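Local coordinates for outer envelope protein 64, mitochondrial (Arabidopsis thaliana, PDB 6HPG) that probably serves as a chaperone receptor in Hsp90-dependent protein targeting to mitochondria, and is represented here by its tetratricopeptide repeat domain, at residues A[24-29]-A[44-49]; A[58-63]-A[78-83]. All coordinates share one frame; numbering follows the deposited sequence.

How the contacts relate
Two helix-helix contacts in series along the TPR solenoid are compared here, their centres 12 Å apart. Contact 1 joins helix 22-35 to helix 40-52, and contact 2 joins helix 56-69 to helix 74-86, so the first closes before the second opens. Each crosses a repeat boundary, TPR 1 to TPR 2 and then TPR 2 to TPR 3, and each leaves 14 residues between its segments. The two also touch: R46 NE and D62 OD2 form a salt bridge of 2.8 Å, and A48 CB lies 3.4 Å from R79 NE. N45 in contact 1 and R79 in contact 2 both hydrogen-bond the backbone of a bound peptide, so both contacts contribute side chains to the peptide-binding surface.

Contact 1: residues A[24-29]-A[44-49]; sequences KAVNFY and CNRAAA
N45 meets Y29 with its CB, which sits over one face of the ring, offset toward the rim. Its 3.8 Å separation from the Y29 ring centroid, close to the ring normal, defines a CH-pi contact. The N45 amide stays beside the ring rim, its plane tilted 49° to that of the ring, and N45 ND2 hydrogen-bonds the backbone of the bound peptide. R46 comes next, and its CA approaches Y29 CD2 obliquely at 3.7 Å. With CG anti to the backbone N (chi1 -162°), the R46 chain runs alongside Y29 CB, 3.9 Å from R46 CB, and brings R46 CD to 3.8 Å from V26 O. R46 NE forms a salt bridge with D62 and R46 NH1 a hydrogen bond with T30. The helices carrying these residues pack as antiparallel neighbours of the TPR superhelix, one in TPR 1 and the other in TPR 2; their local axes approach to 8.9 Å at 159°. Y29 OH continues past the interface to N14 on helix 2-18; a leucine in place of Y29 would lack this hydroxyl and ring, and would probably leave N14 OD1 without that mate and N45 CB without its aromatic cover. One turn after N45, A49 presents CB near the plane of the Y29 ring, at its edge. The same methyl packs against V26 CG2 at 3.7 Å and against A25 CB at 4.0 Å.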
loop_
_atom_site.group_PDB
_atom_site.type_symbol
_atom_site.label_atom_id
_atom_site.label_comp_id
_atom_site.label_asym_id
_atom_site.label_seq_id
_atom_site.Cartn_x
_atom_site.Cartn_y
_atom_site.Cartn_z
ATOM N N LYS A 24 4.681 -4.522 -14.753
ATOM C CA LYS A 24 3.545 -5.330 -15.183
ATOM C C LYS A 24 2.459 -5.275 -14.129
ATOM O O LYS A 24 1.290 -5.131 -14.471
ATOM C CB LYS A 24 3.919 -6.774 -15.489
ATOM C CG LYS A 24 4.350 -6.981 -16.948
ATOM C CD LYS A 24 5.384 -8.089 -17.152
ATOM C CE LYS A 24 6.571 -7.590 -17.980
ATOM N NZ LYS A 24 7.578 -8.656 -18.262
ATOM N N ALA A 25 2.861 -5.363 -12.863
ATOM C CA ALA A 25 1.934 -5.304 -11.729
ATOM C C ALA A 25 1.187 -3.995 -11.724
ATOM O O ALA A 25 -0.038 -3.968 -11.666
ATOM C CB ALA A 25 2.677 -5.486 -10.413
ATOM N N VAL A 26 1.952 -2.901 -11.801
ATOM C CA VAL A 26 1.403 -1.529 -11.884
ATOM C C VAL A 26 0.374 -1.424 -13.020
ATOM O O VAL A 26 -0.660 -0.807 -12.857
ATOM C CB VAL A 26 2.534 -0.460 -12.116
ATOM C CG1 VAL A 26 2.011 0.877 -12.670
ATOM C CG2 VAL A 26 3.344 -0.209 -10.856
ATOM N N ASN A 27 0.721 -1.972 -14.178
ATOM C CA ASN A 27 -0.123 -1.866 -15.342
ATOM C C ASN A 27 -1.413 -2.687 -15.195
ATOM O O ASN A 27 -2.480 -2.202 -15.577
ATOM C CB ASN A 27 0.656 -2.241 -16.600
ATOM C CG ASN A 27 1.665 -1.160 -16.983
ATOM O OD1 ASN A 27 1.430 0.012 -16.742
ATOM N ND2 ASN A 27 2.775 -1.556 -17.602
ATOM N N PHE A 28 -1.323 -3.877 -14.597
ATOM C CA PHE A 28 -2.526 -4.666 -14.312
ATOM C C PHE A 28 -3.427 -3.957 -13.302
ATOM O O PHE A 28 -4.642 -3.912 -13.495
ATOM C CB PHE A 28 -2.196 -6.115 -13.832
ATOM C CG PHE A 28 -1.874 -7.080 -14.952
ATOM C CD1 PHE A 28 -2.744 -7.246 -16.019
ATOM C CD2 PHE A 28 -0.712 -7.847 -14.928
ATOM C CE1 PHE A 28 -2.448 -8.111 -17.058
ATOM C CE2 PHE A 28 -0.404 -8.701 -15.977
ATOM C CZ PHE A 28 -1.283 -8.828 -17.045
ATOM N N TYR A 29 -2.820 -3.337 -12.294
ATOM C CA TYR A 29 -3.543 -2.699 -11.224
ATOM C C TYR A 29 -4.157 -1.426 -11.725
ATOM O O TYR A 29 -5.282 -1.078 -11.327
ATOM C CB TYR A 29 -2.649 -2.462 -10.014
ATOM C CG TYR A 29 -2.138 -3.711 -9.264
ATOM C CD1 TYR A 29 -2.963 -4.800 -8.985
ATOM C CD2 TYR A 29 -0.849 -3.753 -8.768
ATOM C CE1 TYR A 29 -2.499 -5.889 -8.245
ATOM C CE2 TYR A 29 -0.404 -4.817 -8.042
ATOM C CZ TYR A 29 -1.221 -5.896 -7.797
ATOM O OH TYR A 29 -0.726 -6.961 -7.043
ATOM N N CYS A 44 -4.177 -0.013 -2.966
ATOM C CA CYS A 44 -3.178 -0.416 -1.973
ATOM C C CYS A 44 -2.151 -1.351 -2.557
ATOM O O CYS A 44 -0.962 -1.256 -2.241
ATOM C CB CYS A 44 -3.831 -1.114 -0.807
ATOM S SG CYS A 44 -2.868 -0.833 0.699
ATOM N N ASN A 45 -2.621 -2.306 -3.367
ATOM C CA ASN A 45 -1.730 -3.171 -4.094
ATOM C C ASN A 45 -0.849 -2.351 -5.062
ATOM O O ASN A 45 0.349 -2.588 -5.170
ATOM C CB ASN A 45 -2.502 -4.262 -4.851
ATOM C CG ASN A 45 -3.070 -5.327 -3.941
ATOM O OD1 ASN A 45 -2.804 -5.358 -2.730
ATOM N ND2 ASN A 45 -3.855 -6.204 -4.509
ATOM N N ARG A 46 -1.414 -1.395 -5.766
ATOM C CA ARG A 46 -0.580 -0.654 -6.688
ATOM C C ARG A 46 0.479 0.145 -5.954
ATOM O O ARG A 46 1.604 0.267 -6.446
ATOM C CB ARG A 46 -1.395 0.260 -7.594
ATOM C CG ARG A 46 -0.579 0.674 -8.807
ATOM C CD ARG A 46 -1.391 1.401 -9.847
ATOM N NE ARG A 46 -2.014 2.604 -9.304
ATOM C CZ ARG A 46 -2.750 3.454 -10.037
ATOM N NH1 ARG A 46 -2.913 3.295 -11.361
ATOM N NH2 ARG A 46 -3.301 4.488 -9.448
ATOM N N ALA A 47 0.112 0.740 -4.797
ATOM C CA ALA A 47 1.136 1.320 -3.933
ATOM C C ALA A 47 2.313 0.397 -3.672
ATOM O O ALA A 47 3.470 0.832 -3.710
ATOM C CB ALA A 47 0.564 1.747 -2.599
ATOM N N ALA A 48 2.009 -0.843 -3.311
ATOM C CA ALA A 48 3.072 -1.833 -3.058
ATOM C C ALA A 48 3.968 -1.978 -4.276
ATOM O O ALA A 48 5.170 -2.000 -4.157
ATOM C CB ALA A 48 2.457 -3.180 -2.717
ATOM N N ALA A 49 3.386 -2.118 -5.476
ATOM C CA ALA A 49 4.241 -2.199 -6.705
ATOM C C ALA A 49 5.095 -0.936 -6.892
ATOM O O ALA A 49 6.293 -1.042 -7.201
ATOM C CB ALA A 49 3.413 -2.467 -7.952
#

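Contact 2: residues A[58-63]-A[78-83]; sequences QAEQDC and LRRGTA
C63 points its side chain at R79 and R80 on the facing helix. The thiol lies anti to its own carbonyl carbon (chi1 -61°), a conformation that sets C63 SG 3.6 Å from R79 CB and 3.4 Å from R80 N, while C63 CB meets R80 CB at 3.6 Å. The R79 side chain meets C63 SG with its CB; its extended chain then leads away, and NH2 makes two hydrogen bonds to the backbone of the bound peptide. These helices, from TPR 2 and TPR 3, stack antiparallel across the repeat boundary of the TPR solenoid, with local axes 8.7 Å apart and 152° between their directions. R80 adopts the other arrangement, CG anti to the backbone N (chi1 -159°) and the chain bent about CG-CD. It crosses E60 at about a right angle, touching by methylenes, with E60 CG 3.9 Å from R80 CG. The opposite charges probably contribute little directly, with E60 OE2 and R80 NE 6.9 Å apart: the R80 guanidinium turns to T64 and D96. E60 CG, anti to the carbonyl carbon, packs on A83 CB at 3.7 Å, and the extended remainder carries OE2 past A83 to a salt bridge with R89.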
loop_
_atom_site.group_PDB
_atom_site.type_symbol
_atom_site.label_atom_id
_atom_site.label_comp_id
_atom_site.label_asym_id
_atom_site.label_seq_id
_atom_site.Cartn_x
_atom_site.Cartn_y
_atom_site.Cartn_z
ATOM N N GLN A 58 3.903 8.430 -5.863
ATOM C CA GLN A 58 2.788 7.712 -6.462
ATOM C C GLN A 58 2.264 6.678 -5.481
ATOM O O GLN A 58 1.070 6.421 -5.450
ATOM C CB GLN A 58 3.198 7.054 -7.802
ATOM C CG GLN A 58 3.610 8.083 -8.851
ATOM C CD GLN A 58 4.065 7.412 -10.131
ATOM O OE1 GLN A 58 5.266 7.184 -10.354
ATOM N NE2 GLN A 58 3.110 7.028 -10.939
ATOM N N ALA A 59 3.162 6.065 -4.707
ATOM C CA ALA A 59 2.712 5.109 -3.677
ATOM C C ALA A 59 1.834 5.814 -2.628
ATOM O O ALA A 59 0.775 5.307 -2.262
ATOM C CB ALA A 59 3.906 4.425 -3.011
ATOM N N GLU A 60 2.301 6.993 -2.181
ATOM C CA GLU A 60 1.580 7.827 -1.217
ATOM C C GLU A 60 0.207 8.204 -1.711
ATOM O O GLU A 60 -0.768 8.021 -0.984
ATOM C CB GLU A 60 2.363 9.101 -0.866
ATOM C CG GLU A 60 3.497 8.825 0.109
ATOM C CD GLU A 60 4.505 9.969 0.263
ATOM O OE1 GLU A 60 4.408 11.016 -0.443
ATOM O OE2 GLU A 60 5.428 9.792 1.095
ATOM N N GLN A 61 0.126 8.712 -2.943
ATOM C CA GLN A 61 -1.163 9.152 -3.482
ATOM C C GLN A 61 -2.098 7.966 -3.496
ATOM O O GLN A 61 -3.241 8.064 -3.101
ATOM C CB GLN A 61 -1.035 9.706 -4.888
ATOM C CG GLN A 61 -0.375 11.048 -4.935
ATOM C CD GLN A 61 0.374 11.250 -6.220
ATOM O OE1 GLN A 61 -0.143 10.975 -7.300
ATOM N NE2 GLN A 61 1.603 11.717 -6.114
ATOM N N ASP A 62 -1.585 6.827 -3.932
ATOM C CA ASP A 62 -2.402 5.602 -3.929
ATOM C C ASP A 62 -2.839 5.121 -2.541
ATOM O O ASP A 62 -3.938 4.611 -2.414
ATOM C CB ASP A 62 -1.666 4.456 -4.633
ATOM C CG ASP A 62 -1.847 4.452 -6.133
ATOM O OD1 ASP A 62 -2.524 5.378 -6.705
ATOM O OD2 ASP A 62 -1.250 3.513 -6.728
ATOM N N CYS A 63 -1.948 5.141 -1.548
ATOM C CA CYS A 63 -2.376 4.815 -0.192
ATOM C C CYS A 63 -3.357 5.829 0.300
ATOM O O CYS A 63 -4.245 5.475 1.052
ATOM C CB CYS A 63 -1.243 4.813 0.807
ATOM S SG CYS A 63 -0.010 3.620 0.415
ATOM N N LEU A 78 0.590 1.369 6.624
ATOM C CA LEU A 78 1.933 0.757 6.604
ATOM C C LEU A 78 2.753 1.207 5.413
ATOM O O LEU A 78 3.892 1.620 5.561
ATOM C CB LEU A 78 1.812 -0.750 6.559
ATOM C CG LEU A 78 1.167 -1.405 7.803
ATOM C CD1 LEU A 78 1.207 -2.918 7.675
ATOM C CD2 LEU A 78 1.889 -1.018 9.064
ATOM N N ARG A 79 2.145 1.127 4.226
ATOM C CA ARG A 79 2.773 1.549 2.958
ATOM C C ARG A 79 2.992 3.067 2.796
ATOM O O ARG A 79 4.086 3.477 2.345
ATOM C CB ARG A 79 2.017 0.984 1.750
ATOM C CG ARG A 79 2.196 -0.546 1.619
ATOM C CD ARG A 79 1.378 -1.192 0.501
ATOM N NE ARG A 79 1.618 -2.619 0.566
ATOM C CZ ARG A 79 0.725 -3.571 0.387
ATOM N NH1 ARG A 79 -0.532 -3.303 0.048
ATOM N NH2 ARG A 79 1.113 -4.813 0.536
ATOM N N ARG A 80 2.003 3.900 3.157
ATOM C CA ARG A 80 2.225 5.343 3.122
ATOM C C ARG A 80 3.322 5.720 4.123
ATOM O O ARG A 80 4.203 6.545 3.820
ATOM C CB ARG A 80 0.957 6.141 3.397
ATOM C CG ARG A 80 1.075 7.560 2.862
ATOM C CD ARG A 80 -0.196 8.365 2.898
ATOM N NE ARG A 80 -0.635 8.640 4.264
ATOM C CZ ARG A 80 -1.756 9.288 4.565
ATOM N NH1 ARG A 80 -2.079 9.483 5.827
ATOM N NH2 ARG A 80 -2.541 9.781 3.604
ATOM N N GLY A 81 3.271 5.080 5.292
ATOM C CA GLY A 81 4.327 5.175 6.294
ATOM C C GLY A 81 5.716 4.893 5.775
ATOM O O GLY A 81 6.654 5.654 6.049
ATOM N N THR A 82 5.842 3.802 5.027
ATOM C CA THR A 82 7.124 3.400 4.444
ATOM C C THR A 82 7.621 4.423 3.434
ATOM O O THR A 82 8.810 4.687 3.398
ATOM C CB THR A 82 7.039 2.006 3.800
ATOM O OG1 THR A 82 6.521 1.092 4.766
ATOM C CG2 THR A 82 8.400 1.509 3.315
ATOM N N ALA A 83 6.720 4.983 2.621
ATOM C CA ALA A 83 7.113 5.903 1.546
ATOM C C ALA A 83 7.571 7.199 2.190
ATOM O O ALA A 83 8.537 7.827 1.748
ATOM C CB ALA A 83 5.962 6.168 0.559
#